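Local coordinates for protein beta-L-arabinobiosidase (Bacteroides thetaiotaomicron, PDB 5MQR) that hydrolyses glycosidic bonds, probably those linking L-arabinose units in complex plant pectin, while a sialidase activity is less certain, at residues Lys280-Ser285 with Leu299-Phe304; Pro333-Leu338 with Thr346-Val351; Leu859-Leu864 with Leu896-Lys901; Asn882-Ile887 with Thr924-His929. All coordinates share one frame; numbering follows the deposited sequence.

Contact 1 of 4, residues Lys280-Ser285 with Leu299-Phe304; sequences KHALTS and LRAKGF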
loop_
_atom_site.group_PDB
_atom_site.type_symbol
_atom_site.label_atom_id
_atom_site.label_comp_id
_atom_site.label_asym_id
_atom_site.label_seq_id
_atom_site.Cartn_x
_atom_site.Cartn_y
_atom_site.Cartn_z
ATOM N N LYS A 280 9.077 17.171 25.026
ATOM C CA LYS A 280 10.078 17.886 24.221
ATOM C C LYS A 280 11.451 17.190 24.186
ATOM O O LYS A 280 11.879 16.557 25.184
ATOM C CB LYS A 280 10.284 19.293 24.762
ATOM C CG LYS A 280 9.182 20.268 24.408
ATOM C CD LYS A 280 9.663 21.697 24.616
ATOM C CE LYS A 280 8.562 22.686 24.288
ATOM N NZ LYS A 280 9.155 24.046 24.196
ATOM N N HIS A 281 12.126 17.322 23.039
ATOM C CA HIS A 281 13.395 16.606 22.731
ATOM C C HIS A 281 13.176 15.112 22.545
ATOM O O HIS A 281 14.116 14.322 22.558
ATOM C CB HIS A 281 14.489 16.870 23.784
ATOM C CG HIS A 281 14.771 18.323 23.995
ATOM N ND1 HIS A 281 15.534 19.068 23.116
ATOM C CD2 HIS A 281 14.381 19.175 24.973
ATOM C CE1 HIS A 281 15.604 20.315 23.544
ATOM N NE2 HIS A 281 14.914 20.406 24.670
ATOM N N ALA A 282 11.918 14.742 22.338
ATOM C CA ALA A 282 11.495 13.369 22.312
ATOM C C ALA A 282 12.013 12.533 23.499
ATOM O O ALA A 282 12.292 11.351 23.343
ATOM C CB ALA A 282 11.864 12.760 20.965
ATOM N N LEU A 283 12.113 13.131 24.691
ATOM C CA LEU A 283 12.225 12.313 25.900
ATOM C C LEU A 283 11.000 11.384 25.943
ATOM O O LEU A 283 9.894 11.725 25.472
ATOM C CB LEU A 283 12.318 13.132 27.191
ATOM C CG LEU A 283 13.526 14.074 27.372
ATOM C CD1 LEU A 283 13.438 14.833 28.681
ATOM C CD2 LEU A 283 14.864 13.367 27.317
ATOM N N THR A 284 11.210 10.188 26.466
ATOM C CA THR A 284 10.174 9.171 26.371
ATOM C C THR A 284 10.239 8.177 27.514
ATOM O O THR A 284 11.305 7.895 28.047
ATOM C CB THR A 284 10.208 8.504 24.995
ATOM O OG1 THR A 284 9.030 7.706 24.810
ATOM C CG2 THR A 284 11.468 7.662 24.849
ATOM N N SER A 285 9.065 7.681 27.899
ATOM C CA SER A 285 8.948 6.675 28.945
ATOM C C SER A 285 7.712 5.792 28.726
ATOM O O SER A 285 7.064 5.813 27.649
ATOM C CB SER A 285 8.930 7.334 30.328
ATOM O OG SER A 285 8.892 6.366 31.344
ATOM N N LEU A 299 15.031 9.032 28.874
ATOM C CA LEU A 299 15.994 9.448 27.889
ATOM C C LEU A 299 15.323 9.814 26.574
ATOM O O LEU A 299 14.166 9.451 26.319
ATOM C CB LEU A 299 17.005 8.326 27.655
ATOM C CG LEU A 299 17.791 7.847 28.880
ATOM C CD1 LEU A 299 18.681 6.676 28.486
ATOM C CD2 LEU A 299 18.603 8.961 29.539
ATOM N N ARG A 300 16.092 10.512 25.733
ATOM C CA ARG A 300 15.685 10.828 24.378
ATOM C C ARG A 300 15.384 9.540 23.661
ATOM O O ARG A 300 16.053 8.544 23.871
ATOM C CB ARG A 300 16.783 11.562 23.620
ATOM C CG ARG A 300 17.080 12.971 24.114
ATOM C CD ARG A 300 18.276 13.563 23.379
ATOM N NE ARG A 300 18.605 14.953 23.757
ATOM C CZ ARG A 300 18.319 16.057 23.044
ATOM N NH1 ARG A 300 17.653 16.017 21.883
ATOM N NH2 ARG A 300 18.697 17.248 23.508
ATOM N N ALA A 301 14.381 9.580 22.803
ATOM C CA ALA A 301 13.982 8.438 22.007
ATOM C C ALA A 301 15.046 8.221 20.958
ATOM O O ALA A 301 15.328 9.127 20.161
ATOM C CB ALA A 301 12.635 8.698 21.360
ATOM N N LYS A 302 15.637 7.033 20.960
ATOM C CA LYS A 302 16.818 6.778 20.137
ATOM C C LYS A 302 16.443 6.900 18.675
ATOM O O LYS A 302 15.362 6.459 18.256
ATOM C CB LYS A 302 17.449 5.404 20.445
ATOM C CG LYS A 302 18.121 5.406 21.811
ATOM C CD LYS A 302 18.917 4.150 22.144
ATOM C CE LYS A 302 19.600 4.336 23.515
ATOM N NZ LYS A 302 20.669 3.311 23.781
ATOM N N GLY A 303 17.307 7.566 17.929
ATOM C CA GLY A 303 17.121 7.740 16.501
ATOM C C GLY A 303 16.270 8.930 16.060
ATOM O O GLY A 303 16.415 9.394 14.910
ATOM N N PHE A 304 15.374 9.402 16.928
ATOM C CA PHE A 304 14.544 10.560 16.614
ATOM C C PHE A 304 15.413 11.819 16.552
ATOM O O PHE A 304 16.258 12.073 17.422
ATOM C CB PHE A 304 13.401 10.761 17.639
ATOM C CG PHE A 304 12.161 9.995 17.326
ATOM C CD1 PHE A 304 11.976 8.703 17.811
ATOM C CD2 PHE A 304 11.165 10.562 16.548
ATOM C CE1 PHE A 304 10.831 7.976 17.499
ATOM C CE2 PHE A 304 10.003 9.855 16.257
ATOM C CZ PHE A 304 9.845 8.554 16.729
HETATM O O HOH W 1 17.664 18.351 20.666
HETATM O O HOH W 2 16.189 14.184 20.520
HETATM O O HOH W 3 13.784 6.782 27.666
#

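Contact 2 of 4, residues Pro333-Leu338 with Thr346-Val351; sequences PLAISL and TTLNLV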
loop_
_atom_site.group_PDB
_atom_site.type_symbol
_atom_site.label_atom_id
_atom_site.label_comp_id
_atom_site.label_asym_id
_atom_site.label_seq_id
_atom_site.Cartn_x
_atom_site.Cartn_y
_atom_site.Cartn_z
ATOM N N PRO A 333 11.032 20.899 8.434
ATOM C CA PRO A 333 9.589 20.926 8.179
ATOM C C PRO A 333 8.824 20.305 9.336
ATOM O O PRO A 333 9.407 19.971 10.365
ATOM C CB PRO A 333 9.450 20.039 6.952
ATOM C CG PRO A 333 10.529 19.005 7.170
ATOM C CD PRO A 333 11.660 19.688 7.879
ATOM N N LEU A 334 7.522 20.177 9.165
ATOM C CA LEU A 334 6.727 19.370 10.073
ATOM C C LEU A 334 6.581 18.034 9.346
ATOM O O LEU A 334 6.172 18.007 8.174
ATOM C CB LEU A 334 5.370 20.000 10.334
ATOM C CG LEU A 334 4.568 19.420 11.502
ATOM C CD1 LEU A 334 5.273 19.722 12.816
ATOM C CD2 LEU A 334 3.174 20.016 11.522
ATOM N N ALA A 335 6.955 16.955 10.026
ATOM C CA ALA A 335 7.053 15.631 9.426
ATOM C C ALA A 335 6.232 14.620 10.215
ATOM O O ALA A 335 5.784 14.892 11.330
ATOM C CB ALA A 335 8.516 15.208 9.396
ATOM N N ILE A 336 6.057 13.452 9.621
ATOM C CA ILE A 336 5.322 12.355 10.218
ATOM C C ILE A 336 6.160 11.071 10.086
ATOM O O ILE A 336 6.785 10.810 9.040
ATOM C CB ILE A 336 3.911 12.178 9.600
ATOM C CG1 ILE A 336 3.148 11.032 10.309
ATOM C CG2 ILE A 336 3.959 11.962 8.077
ATOM C CD1 ILE A 336 1.684 10.928 9.920
ATOM N N SER A 337 6.184 10.305 11.175
ATOM C CA SER A 337 6.789 8.991 11.222
ATOM C C SER A 337 5.719 7.979 11.652
ATOM O O SER A 337 4.933 8.258 12.545
ATOM C CB SER A 337 7.986 8.969 12.206
ATOM O OG SER A 337 9.119 9.714 11.759
ATOM N N LEU A 338 5.719 6.802 11.037
ATOM C CA LEU A 338 4.733 5.744 11.322
ATOM C C LEU A 338 5.331 4.554 12.073
ATOM O O LEU A 338 6.544 4.300 12.001
ATOM C CB LEU A 338 4.107 5.251 10.012
ATOM C CG LEU A 338 3.551 6.360 9.110
ATOM C CD1 LEU A 338 3.081 5.777 7.794
ATOM C CD2 LEU A 338 2.442 7.152 9.802
ATOM N N THR A 346 9.487 3.710 11.756
ATOM C CA THR A 346 10.289 3.254 10.627
ATOM C C THR A 346 10.277 4.149 9.409
ATOM O O THR A 346 11.034 3.893 8.499
ATOM C CB THR A 346 9.817 1.845 10.174
ATOM O OG1 THR A 346 8.458 1.910 9.748
ATOM C CG2 THR A 346 9.901 0.862 11.339
ATOM N N THR A 347 9.431 5.181 9.373
ATOM C CA THR A 347 9.309 6.069 8.212
ATOM C C THR A 347 9.490 7.544 8.607
ATOM O O THR A 347 9.371 7.911 9.788
ATOM C CB THR A 347 7.905 5.927 7.548
ATOM O OG1 THR A 347 6.878 6.393 8.441
ATOM C CG2 THR A 347 7.623 4.462 7.163
ATOM N N LEU A 348 9.741 8.373 7.599
ATOM C CA LEU A 348 9.816 9.819 7.768
ATOM C C LEU A 348 9.384 10.490 6.481
ATOM O O LEU A 348 10.029 10.335 5.461
ATOM C CB LEU A 348 11.222 10.254 8.139
ATOM C CG LEU A 348 11.382 11.749 8.430
ATOM C CD1 LEU A 348 10.597 12.112 9.680
ATOM C CD2 LEU A 348 12.848 12.105 8.570
ATOM N N ASN A 349 8.271 11.203 6.538
ATOM C CA ASN A 349 7.699 11.908 5.393
ATOM C C ASN A 349 7.162 13.270 5.831
ATOM O O ASN A 349 7.112 13.585 7.028
ATOM C CB ASN A 349 6.575 11.074 4.788
ATOM C CG ASN A 349 7.084 9.767 4.183
ATOM O OD1 ASN A 349 7.075 8.728 4.841
ATOM N ND2 ASN A 349 7.574 9.835 2.950
ATOM N N LEU A 350 6.787 14.073 4.847
ATOM C CA LEU A 350 6.360 15.457 5.063
ATOM C C LEU A 350 4.876 15.583 5.386
ATOM O O LEU A 350 4.022 14.897 4.790
ATOM C CB LEU A 350 6.653 16.276 3.808
ATOM C CG LEU A 350 6.484 17.798 3.927
ATOM C CD1 LEU A 350 7.611 18.362 4.783
ATOM C CD2 LEU A 350 6.489 18.370 2.523
ATOM N N VAL A 351 4.579 16.461 6.340
ATOM C CA VAL A 351 3.220 16.931 6.597
ATOM C C VAL A 351 3.118 18.360 6.055
ATOM O O VAL A 351 2.311 18.605 5.179
ATOM C CB VAL A 351 2.867 16.890 8.095
ATOM C CG1 VAL A 351 1.509 17.539 8.359
ATOM C CG2 VAL A 351 2.880 15.451 8.594
HETATM O O HOH W 4 6.091 8.682 7.376
#

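Contact 3 of 4, residues Leu859-Leu864 with Leu896-Lys901; sequences LVENDL and LPDTTK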
loop_
_atom_site.group_PDB
_atom_site.type_symbol
_atom_site.label_atom_id
_atom_site.label_comp_id
_atom_site.label_asym_id
_atom_site.label_seq_id
_atom_site.Cartn_x
_atom_site.Cartn_y
_atom_site.Cartn_z
ATOM N N LEU A 859 -18.561 -42.954 -16.232
ATOM C CA LEU A 859 -17.651 -44.091 -16.404
ATOM C C LEU A 859 -16.486 -44.039 -15.422
ATOM O O LEU A 859 -16.144 -45.057 -14.852
ATOM C CB LEU A 859 -17.124 -44.193 -17.829
ATOM C CG LEU A 859 -18.150 -44.647 -18.870
ATOM C CD1 LEU A 859 -17.593 -44.433 -20.266
ATOM C CD2 LEU A 859 -18.526 -46.108 -18.685
ATOM N N VAL A 860 -15.904 -42.868 -15.185
ATOM C CA VAL A 860 -14.807 -42.796 -14.228
ATOM C C VAL A 860 -15.303 -43.148 -12.826
ATOM O O VAL A 860 -14.654 -43.914 -12.114
ATOM C CB VAL A 860 -14.086 -41.427 -14.242
ATOM C CG1 VAL A 860 -13.094 -41.312 -13.086
ATOM C CG2 VAL A 860 -13.348 -41.255 -15.553
ATOM N N GLU A 861 -16.441 -42.584 -12.440
ATOM C CA GLU A 861 -16.963 -42.758 -11.078
ATOM C C GLU A 861 -17.398 -44.187 -10.793
ATOM O O GLU A 861 -17.154 -44.704 -9.694
ATOM C CB GLU A 861 -18.125 -41.810 -10.814
ATOM C CG GLU A 861 -17.687 -40.366 -10.641
ATOM C CD GLU A 861 -18.829 -39.462 -10.212
ATOM O OE1 GLU A 861 -19.976 -39.709 -10.618
ATOM O OE2 GLU A 861 -18.571 -38.505 -9.461
ATOM N N ASN A 862 -18.042 -44.807 -11.778
ATOM C CA ASN A 862 -18.523 -46.177 -11.640
ATOM C C ASN A 862 -17.434 -47.218 -11.852
ATOM O O ASN A 862 -17.392 -48.202 -11.131
ATOM C CB ASN A 862 -19.706 -46.443 -12.591
ATOM C CG ASN A 862 -20.965 -45.652 -12.212
ATOM O OD1 ASN A 862 -21.164 -45.241 -11.057
ATOM N ND2 ASN A 862 -21.821 -45.430 -13.195
ATOM N N ASP A 863 -16.557 -47.007 -12.832
ATOM C CA ASP A 863 -15.612 -48.036 -13.253
ATOM C C ASP A 863 -14.199 -47.869 -12.707
ATOM O O ASP A 863 -13.509 -48.867 -12.552
ATOM C CB ASP A 863 -15.530 -48.107 -14.779
ATOM C CG ASP A 863 -16.822 -48.552 -15.430
ATOM O OD1 ASP A 863 -17.856 -48.700 -14.759
ATOM O OD2 ASP A 863 -16.801 -48.790 -16.639
ATOM N N LEU A 864 -13.731 -46.637 -12.460
ATOM C CA LEU A 864 -12.344 -46.428 -11.997
ATOM C C LEU A 864 -12.203 -46.244 -10.493
ATOM O O LEU A 864 -11.114 -46.421 -9.949
ATOM C CB LEU A 864 -11.676 -45.288 -12.758
ATOM C CG LEU A 864 -11.634 -45.484 -14.278
ATOM C CD1 LEU A 864 -10.817 -44.359 -14.898
ATOM C CD2 LEU A 864 -11.072 -46.836 -14.692
ATOM N N LEU A 896 -13.901 -33.358 -11.768
ATOM C CA LEU A 896 -14.752 -34.446 -12.241
ATOM C C LEU A 896 -15.660 -35.020 -11.150
ATOM O O LEU A 896 -16.864 -35.163 -11.376
ATOM C CB LEU A 896 -13.904 -35.550 -12.905
ATOM C CG LEU A 896 -14.594 -36.719 -13.610
ATOM C CD1 LEU A 896 -13.624 -37.447 -14.533
ATOM C CD2 LEU A 896 -15.174 -37.708 -12.614
ATOM N N PRO A 897 -15.095 -35.394 -9.982
ATOM C CA PRO A 897 -15.975 -36.125 -9.045
ATOM C C PRO A 897 -17.083 -35.264 -8.451
ATOM O O PRO A 897 -16.960 -34.048 -8.404
ATOM C CB PRO A 897 -15.008 -36.599 -7.949
ATOM C CG PRO A 897 -13.660 -36.605 -8.631
ATOM C CD PRO A 897 -13.704 -35.369 -9.486
ATOM N N ASP A 898 -18.160 -35.935 -8.058
ATOM C CA ASP A 898 -19.213 -35.385 -7.221
ATOM C C ASP A 898 -18.723 -34.949 -5.858
ATOM O O ASP A 898 -17.654 -35.360 -5.392
ATOM C CB ASP A 898 -20.317 -36.444 -6.989
ATOM C CG ASP A 898 -21.164 -36.658 -8.207
ATOM O OD1 ASP A 898 -21.512 -35.625 -8.818
ATOM O OD2 ASP A 898 -21.479 -37.829 -8.558
ATOM N N THR A 899 -19.567 -34.156 -5.199
ATOM C CA THR A 899 -19.267 -33.629 -3.862
ATOM C C THR A 899 -19.568 -34.634 -2.738
ATOM O O THR A 899 -19.335 -34.335 -1.570
ATOM C CB THR A 899 -20.038 -32.309 -3.580
ATOM O OG1 THR A 899 -21.442 -32.556 -3.634
ATOM C CG2 THR A 899 -19.684 -31.225 -4.603
ATOM N N THR A 900 -20.065 -35.821 -3.069
ATOM C CA THR A 900 -20.382 -36.812 -2.040
ATOM C C THR A 900 -19.143 -37.152 -1.161
ATOM O O THR A 900 -17.996 -37.151 -1.642
ATOM C CB THR A 900 -20.984 -38.095 -2.656
ATOM O OG1 THR A 900 -19.986 -38.770 -3.426
ATOM C CG2 THR A 900 -22.225 -37.769 -3.559
ATOM N N LYS A 901 -19.403 -37.418 0.121
ATOM C CA LYS A 901 -18.358 -37.650 1.130
ATOM C C LYS A 901 -17.422 -38.805 0.831
ATOM O O LYS A 901 -16.268 -38.776 1.242
ATOM C CB LYS A 901 -18.976 -37.889 2.521
ATOM C CG LYS A 901 -19.327 -36.602 3.255
ATOM C CD LYS A 901 -18.083 -35.927 3.832
ATOM C CE LYS A 901 -18.304 -34.449 4.161
ATOM N NZ LYS A 901 -19.368 -34.285 5.194
#

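Contact 4 of 4, residues Asn882-Ile887 with Thr924-His929; sequences NVREAI and TAERRH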
loop_
_atom_site.group_PDB
_atom_site.type_symbol
_atom_site.label_atom_id
_atom_site.label_comp_id
_atom_site.label_asym_id
_atom_site.label_seq_id
_atom_site.Cartn_x
_atom_site.Cartn_y
_atom_site.Cartn_z
ATOM N N ASN A 882 -5.239 -52.228 -8.486
ATOM C CA ASN A 882 -5.039 -52.339 -7.042
ATOM C C ASN A 882 -3.732 -51.704 -6.606
ATOM O O ASN A 882 -2.930 -52.335 -5.913
ATOM C CB ASN A 882 -5.096 -53.797 -6.585
ATOM C CG ASN A 882 -6.481 -54.376 -6.685
ATOM O OD1 ASN A 882 -7.478 -53.716 -6.371
ATOM N ND2 ASN A 882 -6.558 -55.624 -7.101
ATOM N N VAL A 883 -3.522 -50.467 -7.074
ATOM C CA VAL A 883 -2.429 -49.617 -6.649
ATOM C C VAL A 883 -2.901 -48.165 -6.648
ATOM O O VAL A 883 -3.463 -47.672 -7.636
ATOM C CB VAL A 883 -1.166 -49.815 -7.528
ATOM C CG1 VAL A 883 -1.428 -49.552 -9.005
ATOM C CG2 VAL A 883 -0.010 -48.961 -7.004
ATOM N N ARG A 884 -2.714 -47.496 -5.517
ATOM C CA ARG A 884 -2.993 -46.080 -5.417
ATOM C C ARG A 884 -1.805 -45.325 -6.013
ATOM O O ARG A 884 -0.657 -45.472 -5.535
ATOM C CB ARG A 884 -3.203 -45.653 -3.971
ATOM C CG ARG A 884 -4.342 -46.344 -3.239
ATOM C CD ARG A 884 -4.515 -45.688 -1.882
ATOM N NE ARG A 884 -5.564 -46.288 -1.062
ATOM C CZ ARG A 884 -5.473 -47.446 -0.406
ATOM N NH1 ARG A 884 -4.372 -48.195 -0.468
ATOM N NH2 ARG A 884 -6.508 -47.865 0.310
ATOM N N GLU A 885 -2.081 -44.540 -7.050
ATOM C CA GLU A 885 -1.049 -43.741 -7.731
ATOM C C GLU A 885 -1.441 -42.272 -7.724
ATOM O O GLU A 885 -2.590 -41.935 -7.492
ATOM C CB GLU A 885 -0.845 -44.234 -9.172
ATOM C CG GLU A 885 -0.313 -45.659 -9.272
ATOM C CD GLU A 885 -0.333 -46.214 -10.690
ATOM O OE1 GLU A 885 -1.398 -46.194 -11.356
ATOM O OE2 GLU A 885 0.734 -46.675 -11.143
ATOM N N ALA A 886 -0.484 -41.406 -8.021
ATOM C CA ALA A 886 -0.766 -39.970 -8.102
ATOM C C ALA A 886 -1.813 -39.677 -9.176
ATOM O O ALA A 886 -2.580 -38.705 -9.034
ATOM C CB ALA A 886 0.506 -39.177 -8.384
ATOM N N ILE A 887 -1.842 -40.518 -10.228
ATOM C CA ILE A 887 -2.812 -40.340 -11.303
ATOM C C ILE A 887 -4.251 -40.434 -10.805
ATOM O O ILE A 887 -5.131 -39.900 -11.434
ATOM C CB ILE A 887 -2.610 -41.277 -12.521
ATOM C CG1 ILE A 887 -2.734 -42.759 -12.144
ATOM C CG2 ILE A 887 -1.281 -40.975 -13.192
ATOM C CD1 ILE A 887 -2.885 -43.689 -13.351
ATOM N N THR A 924 4.785 -40.699 -6.775
ATOM C CA THR A 924 3.917 -41.072 -7.901
ATOM C C THR A 924 3.116 -42.345 -7.643
ATOM O O THR A 924 2.234 -42.665 -8.426
ATOM C CB THR A 924 4.702 -41.258 -9.204
ATOM O OG1 THR A 924 5.976 -41.861 -8.928
ATOM C CG2 THR A 924 4.896 -39.922 -9.892
ATOM N N ALA A 925 3.421 -43.049 -6.557
ATOM C CA ALA A 925 2.734 -44.275 -6.188
ATOM C C ALA A 925 2.795 -44.417 -4.687
ATOM O O ALA A 925 3.729 -43.927 -4.033
ATOM C CB ALA A 925 3.391 -45.481 -6.854
ATOM N N GLU A 926 1.792 -45.062 -4.125
ATOM C CA GLU A 926 1.726 -45.182 -2.677
ATOM C C GLU A 926 2.950 -45.936 -2.146
ATOM O O GLU A 926 3.317 -46.987 -2.659
ATOM C CB GLU A 926 0.414 -45.850 -2.245
ATOM C CG GLU A 926 0.214 -47.261 -2.791
ATOM C CD GLU A 926 -1.112 -47.858 -2.433
ATOM O OE1 GLU A 926 -1.725 -47.451 -1.420
ATOM O OE2 GLU A 926 -1.531 -48.763 -3.182
ATOM N N ARG A 927 3.565 -45.400 -1.102
ATOM C CA ARG A 927 4.816 -45.956 -0.572
ATOM C C ARG A 927 4.677 -47.376 0.015
ATOM O O ARG A 927 5.650 -48.141 0.014
ATOM C CB ARG A 927 5.414 -44.990 0.436
ATOM C CG ARG A 927 5.832 -43.688 -0.230
ATOM C CD ARG A 927 6.315 -42.667 0.773
ATOM N NE ARG A 927 7.645 -42.990 1.272
ATOM C CZ ARG A 927 8.182 -42.524 2.404
ATOM N NH1 ARG A 927 7.517 -41.693 3.213
ATOM N NH2 ARG A 927 9.408 -42.902 2.739
ATOM N N ARG A 928 3.471 -47.724 0.485
ATOM C CA ARG A 928 3.155 -49.080 0.983
ATOM C C ARG A 928 3.146 -50.192 -0.059
ATOM O O ARG A 928 3.149 -51.368 0.303
ATOM C CB ARG A 928 1.780 -49.099 1.679
ATOM C CG ARG A 928 0.573 -48.852 0.766
ATOM C CD ARG A 928 -0.725 -49.086 1.523
ATOM N NE ARG A 928 -0.939 -48.069 2.548
ATOM C CZ ARG A 928 -1.407 -46.839 2.325
ATOM N NH1 ARG A 928 -1.736 -46.426 1.099
ATOM N NH2 ARG A 928 -1.562 -46.006 3.343
ATOM N N HIS A 929 3.070 -49.848 -1.338
ATOM C CA HIS A 929 2.880 -50.869 -2.336
ATOM C C HIS A 929 4.165 -51.693 -2.532
ATOM O O HIS A 929 5.255 -51.120 -2.671
ATOM C CB HIS A 929 2.387 -50.290 -3.656
ATOM C CG HIS A 929 1.776 -51.319 -4.542
ATOM N ND1 HIS A 929 2.518 -52.042 -5.438
ATOM C CD2 HIS A 929 0.510 -51.783 -4.634
ATOM C CE1 HIS A 929 1.740 -52.910 -6.058
ATOM N NE2 HIS A 929 0.512 -52.768 -5.592
HETATM O O HOH W 5 -1.147 -53.996 -7.583
HETATM O O HOH W 6 1.254 -41.960 -10.916
#

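Contact 1 of 4, residues Lys280-Ser285 with Leu299-Phe304
The side chains of Arg300 and His281 cross at a slant, guanidinium and imidazole planes 62° apart. One guanidinium face receives His281 CB, 3.8 Å from Arg300 NH1 and nearer the rim than the middle, while Arg300 NH2 is 3.7 Å from His281 ND1. Two waters at the guanidinium edge, in its plane, both accept from NH1. One of them, 2.6 Å from Arg300 NH1, is also weakly bonded to His281 ND1; the other hydrogen-bonds to His281 O. The extended Arg300 chain reaches this position by running past the same carbonyl, with CG against it. Next come the backbone bonds. Ala301 N donates to Ala282 O at 2.8 Å, and Thr284 N makes a bent 3.1 Å bond to Leu299 O. Leu283 and Arg300 form a non-hydrogen-bonded antiparallel pair whose side chains diverge, yet Leu283 CD2 curls back to 3.5 Å from Arg300 N. The hairpin of strands 283-287 and 299-300 ends a four-stranded antiparallel sheet, consistent with a beta-propeller blade in this BNR repeat-like region. Beyond the pairing, Ala282 CB meets Ala301 CB at 4.2 Å and also touches Phe304 CB. Thr284 carries OG1 opposite its own backbone N (chi1 -168°), where it bonds Ser277 O; this leaves CG2 3.8 Å from Ala301 CB. A type II turn, with Gly303 at positive phi and a Phe304 N to Ala301 O bond, brings Phe304 round. Farther out, Ile28 touches both Thr284 and Phe304, and the Phe304 ring meets that of Tyr325.

Contact 2 of 4, residues Pro333-Leu338 with Thr346-Val351
Pro333 CB presses on Leu350 CD1 at 3.3 Å, tighter than ordinary van der Waals contact. Nearby, Val351 stands at about a right angle to Ile336: its CG2, opposite its own carbonyl carbon, rests 3.6 Å from Ile336 CB, and Ile403 of strand 397-403 touches both residues. Between these apolar contacts the backbones are firmly joined. Ile336 N donates to Asn349 O at 2.8 Å and Asn349 N returns a bond to Ile336 O, while Val351 N bonds Leu334 O. Ser337 OG donates to Thr347 O at 2.7 Å, in the carbonyl plane, and also hydrogen-bonds to Tyr325 OH. Replacing Ser337 by alanine removes OG, and is likely to leave Thr347 O and the Tyr325 hydroxyl without their shared partner. Packing eases toward the partly exposed Thr346 and Thr347. There a side chain stands in for a strand partner: Leu338 N donates to Thr347 OG1 at 2.9 Å. The same OG1 donates to a water at 2.6 Å, which in turn donates to Ile336 O and Asn349 OD1, while Asn349 ND2 bonds Ser46 O. Strands 334-339 and 349-350 form one side of a four-stranded antiparallel sheet, as in a beta-propeller blade.

Contact 3 of 4, residues Leu859-Leu864 with Leu896-Lys901
The carboxylates of Glu861 and Asp898 meet with their planes 57° apart, side chains crossing at about a right angle. Asp898 OD2 approaches both oxygens of the other group, 3.1 Å from Glu861 OE2 and 3.2 Å from Glu861 OE1. The contact joins the last turns of helix 843-864 to the loop between helices 890-893 and 901-904, in the helical MGH1-like glycoside hydrolase domain, probably built as in other six-hairpin glycosidases. Two carboxylates so close would probably repel, but each group has another partner. Asp898 OD1 forms a salt bridge with Lys857, one turn earlier on the same helix, which probably offsets part of the negative charge. Glu861 OE2 accepts from Asp898 N at 3.0 Å in a nearly straight bond, the N-H...O angle 163°. The bond ties the loop backbone to the helix and brings the two carboxylates close. Extension of the Glu861 chain beyond CG carries the carboxylate out to the loop, with OE2 also 3.5 Å from Pro897 CA. Closer to the helix axis the contact is apolar. Leu896 slides past Glu861 in the opposite direction, its CD2 4.2 Å from Glu861 CG. Helix 820-839 adds Tyr827 and Ser824 against Leu896, whose CD1 lies 4.0 Å from Val860 CG2.

Contact 4 of 4, residues Asn882-Ile887 with Thr924-His929
A salt-bridge network of Arg884, Glu926 and Arg928 joins two loops of the MGH1-like glycoside hydrolase domain, one leading into helix 890-893 and the other following strand 921-922. Glu926 OE1 accepts from both arginines. Arg884 NH1 comes to Glu926 OE1 at 2.9 Å on its syn lone pair, while Arg928 NH1 meets Glu926 OE1 at 2.7 Å nearly along the C-O axis; the carboxylate lies at the edge of each guanidinium. The second oxygen, Glu926 OE2, takes Arg884 N at 2.9 Å from 70° out of the carboxylate plane. Glu926 can reach all three because CG stands between its backbone N and carbonyl carbon (chi1 60°), with the chain extended beyond. Arg928 NH1 has a further salt bridge to Glu909, and Arg884 NH2 bonds His869 O. A glutamine in place of Glu926 would probably weaken both ion pairs, leaving Arg884 without its carboxylate mate here and Arg928 dependent on Glu909. The backbones add their own grip: Glu926 N donates to Arg884 O at 2.9 Å, and Ala886 N donates to Thr924 O at 3.0 Å. A type I turn from Glu926 to His929 then folds the imidazole against Val883. A water links Asn882 O with His929 NE2, 2.9 Å from the latter. In a CH-pi contact over one ring face, Val883 CG2 stands 3.9 Å from the His929 ring centroid, 20° off the normal.

How the contacts relate
From the N terminus, contact 1 closes the short loop from strand 283-287 to strand 299-300, and contact 2 then closes the still shorter one between Leu338 and Thr346. The two follow in series within the BNR repeat-like region; each joins neighbouring strands of its own four-stranded sheet, and their centres are about 16 Å apart. The chain then runs on to the helical glycoside hydrolase region, far from the first pair, where contacts 3 and 4 cross: the 882-887 segment sits inside the span closed by contact 3, and 924-929 beyond it. Contact 3 ties the end of helix 843-864 to the loop before helix 901-904, and contact 4 ties two further loops to each other.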